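PDB 1YE8: hypothetical UPF0334 kinase-like protein AQ_1292 from Aquifex aeolicus, which hydrolyses ATP, GTP, CTP, TTP and UTP to the corresponding diphosphates and phosphate, and shows no kinase activity. Local coordinates for residues Q78-E81 with E82-P86; F114-K117 with F118-L121. One frame throughout, in Å; residues are numbered along the deposited sequence.

Contacts 1 and 2 each lie within a single helix, near the N-terminal ends of helices 77-97 and 116-126, and the two helices pack against each other, contact centres about 10 Å apart. Each sends one phenylalanine inward: the rings of Phe80 and Phe118 meet edge-to-face, with Phe80 CE2 3.7 Å from Phe118 CG. Both are partly buried: Phe80, Ala84, Ser115, Phe118 and Leu121 are buried, whereas Lys116 and Asp120 are exposed. Between side chains contact 1 is mainly apolar, a ring over a methyl group, contact 2 mainly polar, an N-cap and a salt bridge. A probable hydrogen bond of 2.6 Å joins Glu81 OE2 to Ser115 OG, while Ile85 CD1 packs against Phe118 N.

Contact 1 of 2, residues Q78-E81 with E82-P86; sequences QYFE and ELAIP
Ala84 CB sits over one face of the Phe80 ring, a CH-pi contact one turn along helix 77-97 of this RecA-like P-loop NTPase fold. The methyl lies 3.8 Å from the ring centroid and 18° off the ring normal, displaced toward the rim, so CZ is the nearest ring atom. With CG anti to the backbone N (chi1 172°), the ring swings forward along the helix to reach it. The main chain fixes the spacing: Phe80 O accepts from Ala84 N at 2.9 Å, nearly along the C=O axis, and from Leu83 N at a longer 3.3 Å, the latter donor standing above the carbonyl plane. Further out, the ring meets Phe59 and Phe118 and rests on Ile49 of strand 46-51, which also touches Ala84. A serine in place of Phe80 would probably leave the Ala84 methyl without its ring cover and open a gap between this helix and Phe118. On another side of the helix, Glu81 and Ile85 run side by side, Glu81 CB being 3.9 Å from Ile85 CG1, and Glu81 OE2 is hydrogen-bonded to Ser115 OG at the N-cap of helix 116-126. Pro86 has no amide hydrogen to give to the turn before it, and the helix kinks there. Glu81 O keeps its regular bond to Ile85 N at 3.1 Å, with Pro86 CD 3.4 Å from the same oxygen.

Contact 2 of 2, residues F114-K117 with F118-L121; sequences FSKK and FRDL
Ser115 O receives Arg119 N at 2.9 Å, and the same i to i+4 pattern continues from Lys116 O to Asp120 N and from Lys117 O to Leu121 N, establishing the first turn of helix 116-126. Ser115 is the N-cap. Its OG is anti to its own backbone N (chi1 161°), which places it 2.9 Å from Phe118 N, with an N-H...O angle of 158°. That amide, in the first turn, is thereby given a side-chain acceptor. OG also pairs with Glu81 OE2, so this buried hydroxyl links the cap to a carboxylate on the adjoining helix.

On the exposed side, Lys116 forms a salt bridge with Asp120, one turn on: NZ meets OD2 at 2.8 Å on the syn lone pair, the side facing the other carboxylate oxygen. The lysine chain stays extended until its last torsion, where a bend (chi4 52°) brings NZ round to the acid. Lys116 also packs against Arg119, whose guanidinium turns one face to the lysine backbone; Lys116 CA stands 3.5 Å above the plane, over its centre, and CB is 3.5 Å from NH2. The two side chains cross at about a right angle, and their charged ends remain apart, Lys116 NZ to Arg119 NH2 being 5.4 Å. Arg119 NH1 is held by Leu113 O, just before the helix, a bond that, with the packing on Lys116, probably limits how the group can turn.

Helix 116-126 is the crossover of the beta-alpha-beta unit between parallel strands 102-105 and 132-136. Phe118 points inward, its side chain about 4 Å from that of Ile105, in a segment predicted to bind ATP, while Leu121 packs on Leu88, and Phe114 and Ser115 on Val77, Leu88 and Val77 both being residues of helix 77-97.

Contact 1 of 2, residues Q78-E81 with E82-P86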
# COMPACT_ATOMS: atom_id res chain seq x y z
N GLN A 78 -14.23 0.45 -9.27
CA GLN A 78 -15.00 1.57 -8.73
C GLN A 78 -15.07 1.48 -7.20
O GLN A 78 -14.89 2.49 -6.50
CB GLN A 78 -16.39 1.62 -9.37
CG GLN A 78 -16.38 2.08 -10.85
CD GLN A 78 -15.67 1.10 -11.81
OE1 GLN A 78 -14.87 1.52 -12.65
NE2 GLN A 78 -15.96 -0.21 -11.68
N TYR A 79 -15.29 0.28 -6.66
CA TYR A 79 -15.32 0.12 -5.21
C TYR A 79 -13.97 0.44 -4.59
O TYR A 79 -13.91 1.07 -3.54
CB TYR A 79 -15.70 -1.32 -4.82
CG TYR A 79 -17.14 -1.71 -5.07
CD1 TYR A 79 -18.08 -0.81 -5.57
CD2 TYR A 79 -17.56 -3.00 -4.76
CE1 TYR A 79 -19.42 -1.19 -5.78
CE2 TYR A 79 -18.89 -3.39 -4.96
CZ TYR A 79 -19.80 -2.49 -5.47
OH TYR A 79 -21.11 -2.92 -5.66
N PHE A 80 -12.90 0.01 -5.25
CA PHE A 80 -11.56 0.30 -4.77
C PHE A 80 -11.32 1.81 -4.77
O PHE A 80 -10.89 2.39 -3.77
CB PHE A 80 -10.52 -0.42 -5.63
CG PHE A 80 -9.11 -0.03 -5.32
CD1 PHE A 80 -8.52 -0.45 -4.14
CD2 PHE A 80 -8.37 0.76 -6.19
CE1 PHE A 80 -7.20 -0.09 -3.81
CE2 PHE A 80 -7.05 1.13 -5.90
CZ PHE A 80 -6.47 0.69 -4.70
N GLU A 81 -11.62 2.45 -5.90
CA GLU A 81 -11.35 3.88 -6.08
C GLU A 81 -12.15 4.74 -5.13
O GLU A 81 -11.65 5.77 -4.68
CB GLU A 81 -11.67 4.30 -7.52
CG GLU A 81 -10.63 3.82 -8.53
CD GLU A 81 -10.96 4.16 -9.98
OE1 GLU A 81 -12.10 4.57 -10.29
OE2 GLU A 81 -10.06 3.98 -10.82
N GLU A 82 -13.36 4.30 -4.80
CA GLU A 82 -14.24 5.06 -3.91
C GLU A 82 -13.53 5.43 -2.62
O GLU A 82 -13.73 6.53 -2.09
CB GLU A 82 -15.50 4.24 -3.61
CG GLU A 82 -16.60 5.01 -2.90
CD GLU A 82 -17.83 4.17 -2.65
OE1 GLU A 82 -18.11 3.26 -3.46
OE2 GLU A 82 -18.52 4.44 -1.64
N LEU A 83 -12.72 4.51 -2.09
CA LEU A 83 -11.99 4.73 -0.85
C LEU A 83 -10.54 5.12 -1.10
O LEU A 83 -10.02 6.00 -0.42
CB LEU A 83 -12.07 3.49 0.06
CG LEU A 83 -13.30 3.41 0.96
CD1 LEU A 83 -14.60 3.31 0.15
CD2 LEU A 83 -13.15 2.23 1.91
N ALA A 84 -9.89 4.48 -2.07
CA ALA A 84 -8.45 4.68 -2.27
C ALA A 84 -8.10 6.08 -2.75
O ALA A 84 -7.14 6.68 -2.28
CB ALA A 84 -7.87 3.66 -3.24
N ILE A 85 -8.87 6.60 -3.70
CA ILE A 85 -8.45 7.84 -4.35
C ILE A 85 -8.56 9.05 -3.41
O ILE A 85 -7.58 9.80 -3.26
CB ILE A 85 -9.14 8.04 -5.72
CG1 ILE A 85 -8.85 6.84 -6.64
CG2 ILE A 85 -8.67 9.37 -6.36
CD1 ILE A 85 -7.35 6.56 -6.92
N PRO A 86 -9.70 9.26 -2.76
CA PRO A 86 -9.78 10.44 -1.89
C PRO A 86 -8.79 10.38 -0.73
O PRO A 86 -8.21 11.42 -0.40
CB PRO A 86 -11.24 10.49 -1.44
CG PRO A 86 -11.83 9.19 -1.81
CD PRO A 86 -11.00 8.58 -2.88

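Contact 2 of 2, residues F114-K117 with F118-L121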
# COMPACT_ATOMS: atom_id res chain seq x y z
N PHE A 114 -5.43 -2.31 -11.56
CA PHE A 114 -6.46 -2.18 -12.59
C PHE A 114 -7.02 -0.76 -12.65
O PHE A 114 -7.62 -0.39 -13.65
CB PHE A 114 -7.60 -3.16 -12.33
CG PHE A 114 -7.31 -4.57 -12.72
CD1 PHE A 114 -7.10 -4.92 -14.06
CD2 PHE A 114 -7.28 -5.57 -11.77
CE1 PHE A 114 -6.85 -6.26 -14.41
CE2 PHE A 114 -7.04 -6.90 -12.12
CZ PHE A 114 -6.82 -7.24 -13.44
N SER A 115 -6.82 0.03 -11.60
CA SER A 115 -7.31 1.41 -11.58
C SER A 115 -6.30 2.38 -12.18
O SER A 115 -5.20 2.54 -11.64
CB SER A 115 -7.64 1.82 -10.14
OG SER A 115 -7.69 3.23 -10.01
N LYS A 116 -6.67 3.02 -13.29
CA LYS A 116 -5.82 4.02 -13.93
C LYS A 116 -5.59 5.19 -12.99
O LYS A 116 -4.48 5.69 -12.86
CB LYS A 116 -6.44 4.50 -15.26
CG LYS A 116 -5.68 5.66 -15.89
CD LYS A 116 -5.94 5.79 -17.40
CE LYS A 116 -5.51 7.15 -17.93
NZ LYS A 116 -4.10 7.52 -17.57
N LYS A 117 -6.65 5.62 -12.31
CA LYS A 117 -6.51 6.71 -11.37
C LYS A 117 -5.47 6.37 -10.30
O LYS A 117 -4.65 7.22 -9.93
CB LYS A 117 -7.85 7.04 -10.71
CG LYS A 117 -8.87 7.69 -11.62
CD LYS A 117 -10.16 7.92 -10.86
CE LYS A 117 -11.31 8.36 -11.76
NZ LYS A 117 -12.53 8.62 -10.94
N PHE A 118 -5.50 5.14 -9.81
CA PHE A 118 -4.53 4.70 -8.81
C PHE A 118 -3.11 4.67 -9.40
O PHE A 118 -2.18 5.14 -8.76
CB PHE A 118 -4.93 3.32 -8.28
CG PHE A 118 -4.00 2.76 -7.23
CD1 PHE A 118 -3.91 3.33 -5.95
CD2 PHE A 118 -3.23 1.64 -7.52
CE1 PHE A 118 -3.06 2.77 -4.96
CE2 PHE A 118 -2.38 1.09 -6.55
CZ PHE A 118 -2.29 1.66 -5.27
N ARG A 119 -2.96 4.09 -10.58
CA ARG A 119 -1.63 4.07 -11.21
C ARG A 119 -1.02 5.48 -11.33
O ARG A 119 0.14 5.70 -10.98
CB ARG A 119 -1.67 3.43 -12.60
CG ARG A 119 -2.06 1.97 -12.62
CD ARG A 119 -1.81 1.28 -13.95
NE ARG A 119 -2.48 1.89 -15.09
CZ ARG A 119 -3.70 1.59 -15.52
NH1 ARG A 119 -4.44 0.71 -14.87
NH2 ARG A 119 -4.19 2.18 -16.61
N ASP A 120 -1.82 6.42 -11.82
CA ASP A 120 -1.33 7.77 -12.06
C ASP A 120 -0.97 8.46 -10.75
O ASP A 120 0.05 9.14 -10.64
CB ASP A 120 -2.35 8.60 -12.85
CG ASP A 120 -2.59 8.06 -14.26
OD1 ASP A 120 -1.74 7.30 -14.79
OD2 ASP A 120 -3.61 8.34 -14.90
N LEU A 121 -1.83 8.32 -9.74
CA LEU A 121 -1.57 8.94 -8.46
C LEU A 121 -0.36 8.30 -7.74
O LEU A 121 0.47 9.00 -7.15
CB LEU A 121 -2.84 8.90 -7.60
CG LEU A 121 -2.80 9.59 -6.25
CD1 LEU A 121 -2.34 11.03 -6.33
CD2 LEU A 121 -4.20 9.53 -5.66